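Local coordinates for protein scallop myosin (Argopecten irradians, PDB 1WDC) that serves as the regulatory light chain of scallop striated adductor muscle myosin, a calcium-binding subunit that makes the binding and ATPase activity of this motor calcium-dependent, at residues P51-K54 with E55-A58; G65-N68 with F69-L73; E22-S25 with M26-D30; K41-S44 with E45-G48. One frame throughout, in Å; residues are numbered along the deposited sequence.

Contact 1: residues P51-K54 with E55-A58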
loop_
_atom_site.group_PDB
_atom_site.type_symbol
_atom_site.label_atom_id
_atom_site.label_comp_id
_atom_site.label_asym_id
_atom_site.label_seq_id
_atom_site.Cartn_x
_atom_site.Cartn_y
_atom_site.Cartn_z
ATOM N N PRO B 51 -36.502 -15.426 2.252
ATOM C CA PRO B 51 -35.963 -15.377 0.892
ATOM C C PRO B 51 -36.847 -16.156 -0.053
ATOM O O PRO B 51 -37.544 -17.075 0.365
ATOM C CB PRO B 51 -34.597 -16.021 1.036
ATOM C CG PRO B 51 -34.766 -16.983 2.167
ATOM C CD PRO B 51 -35.722 -16.336 3.119
ATOM N N ASP B 52 -36.782 -15.846 -1.337
ATOM C CA ASP B 52 -37.619 -16.559 -2.308
ATOM C C ASP B 52 -37.168 -18.017 -2.483
ATOM O O ASP B 52 -36.040 -18.375 -2.153
ATOM C CB ASP B 52 -37.674 -15.769 -3.634
ATOM C CG ASP B 52 -36.949 -16.443 -4.764
ATOM O OD1 ASP B 52 -35.714 -16.309 -4.846
ATOM O OD2 ASP B 52 -37.633 -17.024 -5.631
ATOM N N ASP B 53 -38.126 -18.886 -2.779
ATOM C CA ASP B 53 -37.888 -20.317 -2.720
ATOM C C ASP B 53 -36.854 -20.780 -3.749
ATOM O O ASP B 53 -36.271 -21.861 -3.611
ATOM C CB ASP B 53 -39.208 -21.078 -2.904
ATOM C CG ASP B 53 -39.139 -22.528 -2.395
ATOM O OD1 ASP B 53 -38.779 -23.417 -3.212
ATOM O OD2 ASP B 53 -39.485 -22.776 -1.209
ATOM N N LYS B 54 -36.590 -19.947 -4.754
ATOM C CA LYS B 54 -35.456 -20.193 -5.630
ATOM C C LYS B 54 -34.165 -20.126 -4.816
ATOM O O LYS B 54 -33.309 -21.009 -4.956
ATOM C CB LYS B 54 -35.427 -19.172 -6.768
ATOM C CG LYS B 54 -36.586 -19.326 -7.772
ATOM C CD LYS B 54 -36.474 -18.353 -8.970
ATOM C CE LYS B 54 -35.846 -19.010 -10.219
ATOM N NZ LYS B 54 -35.803 -18.122 -11.445
ATOM N N GLU B 55 -34.114 -19.164 -3.876
ATOM C CA GLU B 55 -32.959 -18.903 -3.003
ATOM C C GLU B 55 -32.817 -19.922 -1.897
ATOM O O GLU B 55 -31.711 -20.188 -1.461
ATOM C CB GLU B 55 -33.061 -17.539 -2.348
ATOM C CG GLU B 55 -33.275 -16.384 -3.304
ATOM C CD GLU B 55 -32.006 -15.946 -4.027
ATOM O OE1 GLU B 55 -30.930 -15.903 -3.379
ATOM O OE2 GLU B 55 -32.094 -15.609 -5.236
ATOM N N LEU B 56 -33.943 -20.413 -1.382
ATOM C CA LEU B 56 -33.951 -21.505 -0.404
ATOM C C LEU B 56 -33.419 -22.789 -1.041
ATOM O O LEU B 56 -32.750 -23.605 -0.400
ATOM C CB LEU B 56 -35.380 -21.777 0.094
ATOM C CG LEU B 56 -36.267 -20.677 0.704
ATOM C CD1 LEU B 56 -37.672 -21.222 0.901
ATOM C CD2 LEU B 56 -35.693 -20.187 2.029
ATOM N N THR B 57 -33.886 -23.044 -2.255
ATOM C CA THR B 57 -33.487 -24.229 -3.000
ATOM C C THR B 57 -31.996 -24.224 -3.031
ATOM O O THR B 57 -31.364 -25.126 -2.514
ATOM C CB THR B 57 -33.996 -24.189 -4.457
ATOM O OG1 THR B 57 -35.395 -24.504 -4.478
ATOM C CG2 THR B 57 -33.217 -25.181 -5.329
ATOM N N ALA B 58 -31.458 -23.091 -3.439
ATOM C CA ALA B 58 -30.053 -22.987 -3.730
ATOM C C ALA B 58 -29.104 -23.069 -2.504
ATOM O O ALA B 58 -28.040 -23.682 -2.597
ATOM C CB ALA B 58 -29.808 -21.733 -4.547
#
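The ring of P51 and the side chain of L56 meet at the start of helix 53-60, crossing at about a right angle, with CG of the proline 3.3 Å from CD2 of the leucine, closer than carbons usually come. The other methyl, CD1 of L56, lies against D53, touching CA and the carboxylate. This is the tight side: L56 is buried, and beyond the two segments it rests on K37, I40 and K41 of helix 37-47. A branched aliphatic tip suits the place, since one methyl can lie on the proline ring while the other lies on D53; an alanine here would probably open a gap beside P51 and weaken the seat of this helix on helix 37-47.

The opposite character belongs to the solvent side, where D52, D53 and K54 are exposed. D52 is the N-cap: its carbonyl O accepts from L56 N at 3.0 Å, while its carboxylate accepts weakly from K54 N through OD2, and OD1 faces E55 N in a bond that is weak and less surely placed. The next carbonyl, D53 O, is gripped twice from one turn on, by T57 N at 3.0 Å and by T57 OG1 at 2.9 Å, arriving from opposite faces of the carbonyl plane. Acidic side chains at a helix N-terminus would probably be favoured by the helix dipole, and D53 also has its salt bridge to K37.

Contact 2: residues G65-N68 with F69-L73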
loop_
_atom_site.group_PDB
_atom_site.type_symbol
_atom_site.label_atom_id
_atom_site.label_comp_id
_atom_site.label_asym_id
_atom_site.label_seq_id
_atom_site.Cartn_x
_atom_site.Cartn_y
_atom_site.Cartn_z
ATOM N N GLY B 65 -24.496 -33.803 1.057
ATOM C CA GLY B 65 -25.559 -34.691 1.467
ATOM C C GLY B 65 -26.492 -34.089 2.501
ATOM O O GLY B 65 -26.824 -32.896 2.465
ATOM N N PRO B 66 -27.047 -34.944 3.369
ATOM C CA PRO B 66 -28.039 -34.505 4.354
ATOM C C PRO B 66 -27.477 -33.464 5.310
ATOM O O PRO B 66 -26.367 -33.617 5.826
ATOM C CB PRO B 66 -28.421 -35.797 5.089
ATOM C CG PRO B 66 -27.486 -36.837 4.587
ATOM C CD PRO B 66 -26.986 -36.409 3.264
ATOM N N LEU B 67 -28.330 -32.514 5.685
ATOM C CA LEU B 67 -27.907 -31.343 6.443
ATOM C C LEU B 67 -28.106 -31.484 7.939
ATOM O O LEU B 67 -28.934 -30.806 8.535
ATOM C CB LEU B 67 -28.625 -30.099 5.919
ATOM C CG LEU B 67 -28.066 -28.680 6.129
ATOM C CD1 LEU B 67 -26.582 -28.686 6.310
ATOM C CD2 LEU B 67 -28.462 -27.836 4.912
ATOM N N ASN B 68 -27.321 -32.373 8.540
ATOM C CA ASN B 68 -27.193 -32.426 9.992
ATOM C C ASN B 68 -26.162 -31.392 10.481
ATOM O O ASN B 68 -25.619 -30.632 9.695
ATOM C CB ASN B 68 -26.839 -33.868 10.451
ATOM C CG ASN B 68 -25.461 -34.358 9.965
ATOM O OD1 ASN B 68 -24.715 -33.639 9.278
ATOM N ND2 ASN B 68 -25.109 -35.585 10.355
ATOM N N PHE B 69 -25.959 -31.301 11.785
ATOM C CA PHE B 69 -25.021 -30.316 12.302
ATOM C C PHE B 69 -23.603 -30.441 11.722
ATOM O O PHE B 69 -22.968 -29.443 11.405
ATOM C CB PHE B 69 -24.963 -30.381 13.819
ATOM C CG PHE B 69 -24.145 -29.288 14.423
ATOM C CD1 PHE B 69 -24.224 -27.998 13.923
ATOM C CD2 PHE B 69 -23.207 -29.572 15.406
ATOM C CE1 PHE B 69 -23.381 -27.008 14.375
ATOM C CE2 PHE B 69 -22.354 -28.583 15.866
ATOM C CZ PHE B 69 -22.442 -27.296 15.344
ATOM N N THR B 70 -23.140 -31.667 11.521
ATOM C CA THR B 70 -21.775 -31.899 11.080
ATOM C C THR B 70 -21.550 -31.295 9.698
ATOM O O THR B 70 -20.510 -30.679 9.421
ATOM C CB THR B 70 -21.481 -33.417 11.066
ATOM O OG1 THR B 70 -21.243 -33.850 12.399
ATOM C CG2 THR B 70 -20.282 -33.737 10.289
ATOM N N MET B 71 -22.552 -31.430 8.842
ATOM C CA MET B 71 -22.484 -30.874 7.508
ATOM C C MET B 71 -22.707 -29.332 7.581
ATOM O O MET B 71 -22.136 -28.576 6.769
ATOM C CB MET B 71 -23.532 -31.588 6.655
ATOM C CG MET B 71 -24.013 -30.852 5.451
ATOM S SD MET B 71 -22.868 -31.044 4.152
ATOM C CE MET B 71 -21.945 -32.468 4.742
ATOM N N PHE B 72 -23.404 -28.885 8.638
ATOM C CA PHE B 72 -23.728 -27.464 8.876
ATOM C C PHE B 72 -22.464 -26.695 9.265
ATOM O O PHE B 72 -22.216 -25.593 8.801
ATOM C CB PHE B 72 -24.756 -27.341 10.020
ATOM C CG PHE B 72 -25.150 -25.902 10.366
ATOM C CD1 PHE B 72 -26.147 -25.238 9.646
ATOM C CD2 PHE B 72 -24.615 -25.261 11.474
ATOM C CE1 PHE B 72 -26.603 -23.964 10.040
ATOM C CE2 PHE B 72 -25.062 -23.998 11.874
ATOM C CZ PHE B 72 -26.058 -23.347 11.158
ATOM N N LEU B 73 -21.882 -27.156 10.350
ATOM C CA LEU B 73 -20.595 -26.700 10.805
ATOM C C LEU B 73 -19.635 -26.555 9.643
ATOM O O LEU B 73 -18.998 -25.511 9.484
ATOM C CB LEU B 73 -20.065 -27.722 11.789
ATOM C CG LEU B 73 -19.137 -27.269 12.902
ATOM C CD1 LEU B 73 -19.335 -25.794 13.286
ATOM C CD2 LEU B 73 -19.417 -28.203 14.057
#
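N68 caps helix 69-79 by turning its side-chain carbonyl back onto the first turn, where OD1 accepts from M71 N at 3.1 Å with an N-H...O angle of 156°. Its CG stands between the backbone N and the carbonyl carbon (chi1 65°), the rotation that folds the short amide over the helix start. Asparagine suits the place, being just long enough to accept from a first-turn N-H whose bond to the backbone O of N68 is weak. The backbone O of N68 serves the next amide, F72 N, at 3.0 Å.

Beside the cap, CD1 of L67 presses on CG of M71 at 3.5 Å, a tight approach with the two chains crossing nearly at right angles. M71 bends at chi2 and chi3, and its CB also lies 3.6 Å from P66 O. L67 is probably set in position by its backbone, the centre of an inverse gamma turn hydrogen-bonded to V35 of the metal-binding loop.

Outward from here, F72 meets the ring of F24 edge-to-face and also packs on M20 and I27, while the ring of F69 makes a cation-pi contact with K21, so that helix 69-79 starts out against helix 14-27.

Contact 3: residues E22-S25 with M26-D30. With MG (magnesium ion), chain D.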
loop_
_atom_site.group_PDB
_atom_site.type_symbol
_atom_site.label_atom_id
_atom_site.label_comp_id
_atom_site.label_asym_id
_atom_site.label_seq_id
_atom_site.Cartn_x
_atom_site.Cartn_y
_atom_site.Cartn_z
ATOM N N GLU B 22 -26.438 -23.978 18.710
ATOM C CA GLU B 22 -27.653 -23.337 19.209
ATOM C C GLU B 22 -28.403 -22.656 18.080
ATOM O O GLU B 22 -29.618 -22.546 18.126
ATOM C CB GLU B 22 -27.323 -22.294 20.289
ATOM C CG GLU B 22 -27.998 -22.539 21.658
ATOM C CD GLU B 22 -29.497 -22.138 21.721
ATOM O OE1 GLU B 22 -30.343 -22.854 21.115
ATOM O OE2 GLU B 22 -29.837 -21.161 22.454
ATOM N N ALA B 23 -27.656 -22.070 17.149
ATOM C CA ALA B 23 -28.243 -21.503 15.946
ATOM C C ALA B 23 -28.898 -22.645 15.183
ATOM O O ALA B 23 -30.063 -22.544 14.805
ATOM C CB ALA B 23 -27.169 -20.843 15.081
ATOM N N PHE B 24 -28.202 -23.779 15.117
ATOM C CA PHE B 24 -28.681 -24.913 14.350
ATOM C C PHE B 24 -29.988 -25.528 14.878
ATOM O O PHE B 24 -30.802 -26.036 14.099
ATOM C CB PHE B 24 -27.600 -25.997 14.270
ATOM C CG PHE B 24 -28.046 -27.231 13.555
ATOM C CD1 PHE B 24 -28.762 -28.217 14.235
ATOM C CD2 PHE B 24 -27.902 -27.327 12.165
ATOM C CE1 PHE B 24 -29.355 -29.267 13.540
ATOM C CE2 PHE B 24 -28.486 -28.377 11.447
ATOM C CZ PHE B 24 -29.223 -29.346 12.136
ATOM N N SER B 25 -30.163 -25.542 16.198
ATOM C CA SER B 25 -31.359 -26.133 16.799
ATOM C C SER B 25 -32.576 -25.181 16.883
ATOM O O SER B 25 -33.670 -25.569 17.312
ATOM C CB SER B 25 -31.007 -26.700 18.181
ATOM O OG SER B 25 -30.398 -25.716 18.993
ATOM N N MET B 26 -32.398 -23.962 16.390
ATOM C CA MET B 26 -33.496 -23.018 16.200
ATOM C C MET B 26 -33.894 -22.992 14.732
ATOM O O MET B 26 -35.045 -22.685 14.399
ATOM C CB MET B 26 -33.046 -21.623 16.601
ATOM C CG MET B 26 -33.546 -21.171 17.933
ATOM S SD MET B 26 -33.372 -19.406 17.980
ATOM C CE MET B 26 -34.785 -18.863 16.938
ATOM N N ILE B 27 -32.885 -23.119 13.868
ATOM C CA ILE B 27 -33.111 -23.292 12.438
ATOM C C ILE B 27 -33.776 -24.648 12.198
ATOM O O ILE B 27 -34.615 -24.771 11.314
ATOM C CB ILE B 27 -31.792 -23.244 11.642
ATOM C CG1 ILE B 27 -31.067 -21.925 11.923
ATOM C CG2 ILE B 27 -32.064 -23.394 10.147
ATOM C CD1 ILE B 27 -29.706 -21.810 11.201
ATOM N N ASP B 28 -33.420 -25.649 12.999
ATOM C CA ASP B 28 -33.973 -26.984 12.833
ATOM C C ASP B 28 -35.374 -27.084 13.435
ATOM O O ASP B 28 -35.641 -27.878 14.342
ATOM C CB ASP B 28 -33.048 -28.021 13.459
ATOM C CG ASP B 28 -33.631 -29.400 13.418
ATOM O OD1 ASP B 28 -34.397 -29.687 12.481
ATOM O OD2 ASP B 28 -33.455 -30.126 14.406
ATOM N N VAL B 29 -36.305 -26.398 12.786
ATOM C CA VAL B 29 -37.572 -26.040 13.406
ATOM C C VAL B 29 -38.367 -27.249 13.933
ATOM O O VAL B 29 -38.822 -27.232 15.086
ATOM C CB VAL B 29 -38.417 -25.165 12.425
ATOM C CG1 VAL B 29 -39.834 -25.013 12.934
ATOM C CG2 VAL B 29 -37.778 -23.770 12.282
ATOM N N ASP B 30 -38.274 -28.365 13.210
ATOM C CA ASP B 30 -39.057 -29.566 13.505
ATOM C C ASP B 30 -38.343 -30.605 14.407
ATOM O O ASP B 30 -38.839 -31.728 14.592
ATOM C CB ASP B 30 -39.514 -30.206 12.180
ATOM C CG ASP B 30 -38.354 -30.703 11.340
ATOM O OD1 ASP B 30 -37.293 -30.973 11.920
ATOM O OD2 ASP B 30 -38.516 -30.910 10.119
HETATM MG MG MG D . -35.464 -30.515 10.467
HETATM O O HOH W 1 -36.278 -31.142 8.281
#
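With its CG anti to the backbone N (chi1 177°), F24 sends its ring outward from the helix, where CE1 comes 3.9 Å from CB of D28, one turn on; D28, whose chi1 is likewise near 180° (175°), carries its carboxylate onward to the metal. The ring and carboxylate planes lie 36° apart. The last helical bonds close just here: A23 O receives both I27 N, at 3.0 Å, and M26 N, and F24 O receives D28 N at 2.9 Å.

This is the exit of the first helix of an EF-hand into its loop. D28 OD1 binds the magnesium ion at 2.4 Å, D30 OD1 does the same, and D32, D39 and the carbonyl of F34 join them around the metal. A water on the magnesium also donates to D30 OD2 at 2.9 Å. Short aspartates reach the ion from the tightly turning loop, and D28 OD2 accepts from G33 N, which probably fixes its carboxylate's rotation.

I27 lays CG1 3.1 Å from A23 O and packs on V35 and on an apolar side chain of another chain; an alanine in its place would probably open a gap against V35 and that neighbour.

Contact 4: residues K41-S44 with E45-G48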
loop_
_atom_site.group_PDB
_atom_site.type_symbol
_atom_site.label_atom_id
_atom_site.label_comp_id
_atom_site.label_asym_id
_atom_site.label_seq_id
_atom_site.Cartn_x
_atom_site.Cartn_y
_atom_site.Cartn_z
ATOM N N LYS B 41 -37.500 -22.056 5.712
ATOM C CA LYS B 41 -38.682 -21.224 5.417
ATOM C C LYS B 41 -39.493 -20.898 6.661
ATOM O O LYS B 41 -39.841 -19.741 6.873
ATOM C CB LYS B 41 -39.603 -21.904 4.414
ATOM C CG LYS B 41 -40.886 -21.135 4.059
ATOM C CD LYS B 41 -41.443 -21.613 2.698
ATOM C CE LYS B 41 -42.843 -21.077 2.385
ATOM N NZ LYS B 41 -43.763 -21.227 3.560
ATOM N N ALA B 42 -39.739 -21.884 7.514
ATOM C CA ALA B 42 -40.500 -21.622 8.712
ATOM C C ALA B 42 -39.773 -20.590 9.616
ATOM O O ALA B 42 -40.374 -19.590 10.033
ATOM C CB ALA B 42 -40.743 -22.902 9.447
ATOM N N ILE B 43 -38.475 -20.815 9.874
ATOM C CA ILE B 43 -37.648 -19.901 10.677
ATOM C C ILE B 43 -37.422 -18.533 10.013
ATOM O O ILE B 43 -37.541 -17.525 10.688
ATOM C CB ILE B 43 -36.273 -20.553 11.063
ATOM C CG1 ILE B 43 -35.613 -19.799 12.233
ATOM C CG2 ILE B 43 -35.317 -20.558 9.876
ATOM C CD1 ILE B 43 -36.559 -19.287 13.318
ATOM N N SER B 44 -37.264 -18.486 8.684
ATOM C CA SER B 44 -37.118 -17.214 7.963
ATOM C C SER B 44 -38.361 -16.380 8.100
ATOM O O SER B 44 -38.290 -15.208 8.452
ATOM C CB SER B 44 -36.871 -17.423 6.467
ATOM O OG SER B 44 -35.532 -17.794 6.194
ATOM N N GLU B 45 -39.503 -16.966 7.767
ATOM C CA GLU B 45 -40.750 -16.226 7.775
ATOM C C GLU B 45 -41.038 -15.725 9.152
ATOM O O GLU B 45 -41.921 -14.910 9.334
ATOM C CB GLU B 45 -41.891 -17.126 7.370
ATOM C CG GLU B 45 -41.999 -17.369 5.888
ATOM C CD GLU B 45 -43.057 -18.391 5.560
ATOM O OE1 GLU B 45 -43.383 -19.193 6.447
ATOM O OE2 GLU B 45 -43.499 -18.439 4.394
ATOM N N GLN B 46 -40.506 -16.442 10.125
ATOM C CA GLN B 46 -40.555 -16.029 11.528
ATOM C C GLN B 46 -39.681 -14.803 11.904
ATOM O O GLN B 46 -39.970 -14.121 12.883
ATOM C CB GLN B 46 -40.177 -17.238 12.407
ATOM C CG GLN B 46 -39.778 -16.937 13.849
ATOM C CD GLN B 46 -40.223 -18.024 14.816
ATOM O OE1 GLN B 46 -41.215 -18.725 14.577
ATOM N NE2 GLN B 46 -39.525 -18.128 15.944
ATOM N N LEU B 47 -38.597 -14.564 11.165
ATOM C CA LEU B 47 -37.630 -13.522 11.517
ATOM C C LEU B 47 -37.849 -12.244 10.710
ATOM O O LEU B 47 -37.365 -11.167 11.095
ATOM C CB LEU B 47 -36.183 -14.034 11.327
ATOM C CG LEU B 47 -35.728 -15.212 12.210
ATOM C CD1 LEU B 47 -34.355 -15.700 11.831
ATOM C CD2 LEU B 47 -35.731 -14.813 13.646
ATOM N N GLY B 48 -38.666 -12.348 9.660
ATOM C CA GLY B 48 -38.836 -11.246 8.716
ATOM C C GLY B 48 -39.221 -11.732 7.325
ATOM O O GLY B 48 -39.730 -12.817 7.190
#
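K41 and E45 form a salt bridge along one side of helix 37-47, four residues apart, the usual spacing for side chains that lie one turn from each other. From CB, which lies near L56 of helix 53-60, the lysine runs out nearly straight: CG is anti to the backbone N (chi1 179°) and lies 3.8 Å from E45 OE2. CD keeps about the same spacing alongside the carboxylate, and CE draws in to 3.4 Å from OE2. The bend at chi4 (-47°) then swings NZ onto E45 OE2 at 2.9 Å, which it meets from above the carboxylate plane. A long, flexible amine suits this exposed edge because its methylenes lie beside the carboxylate while the charge is brought to it. The backbones are joined here too, E45 N reaching K41 O at 2.9 Å.

On the other side, I43 offers CD1 to CG of Q46 at 4.0 Å and to CG of L47 at 4.3 Å. Both I43 and L47 also pack against apolar side chains of another chain, as befits aliphatic residues there. S44 turns its OG back to I40 O.

At the helix end S44 O takes a three-residue bond from L47 N at 2.8 Å and a weak four-residue bond from G48 N. At positive phi a CB on G48 would press on the preceding carbonyl O, so glycine suits the close of the EF-hand's second helix.

How the contacts relate
Contacts 3 and 4 lie on the two helices of one EF-hand, 14-27 and 37-47, and touch where M26 and V29 meet I43. Contact 3 is partly buried and alone supplies metal ligands; contact 4 is a surface pairing of opposite charges with an aliphatic side turned to another chain. Contact 1, also at the surface, is joined to contact 4 where P51 meets S44 and L56 meets K41. Contact 2, partly buried, leans on contact 3 through F72 and F24. Contacts 1 and 2 share a chemistry, each opening a helix with a side-chain N-cap, aspartate in one and asparagine in the other, whereas contacts 3 and 4 lie at C-terminal ends, at the metal loop and a glycine.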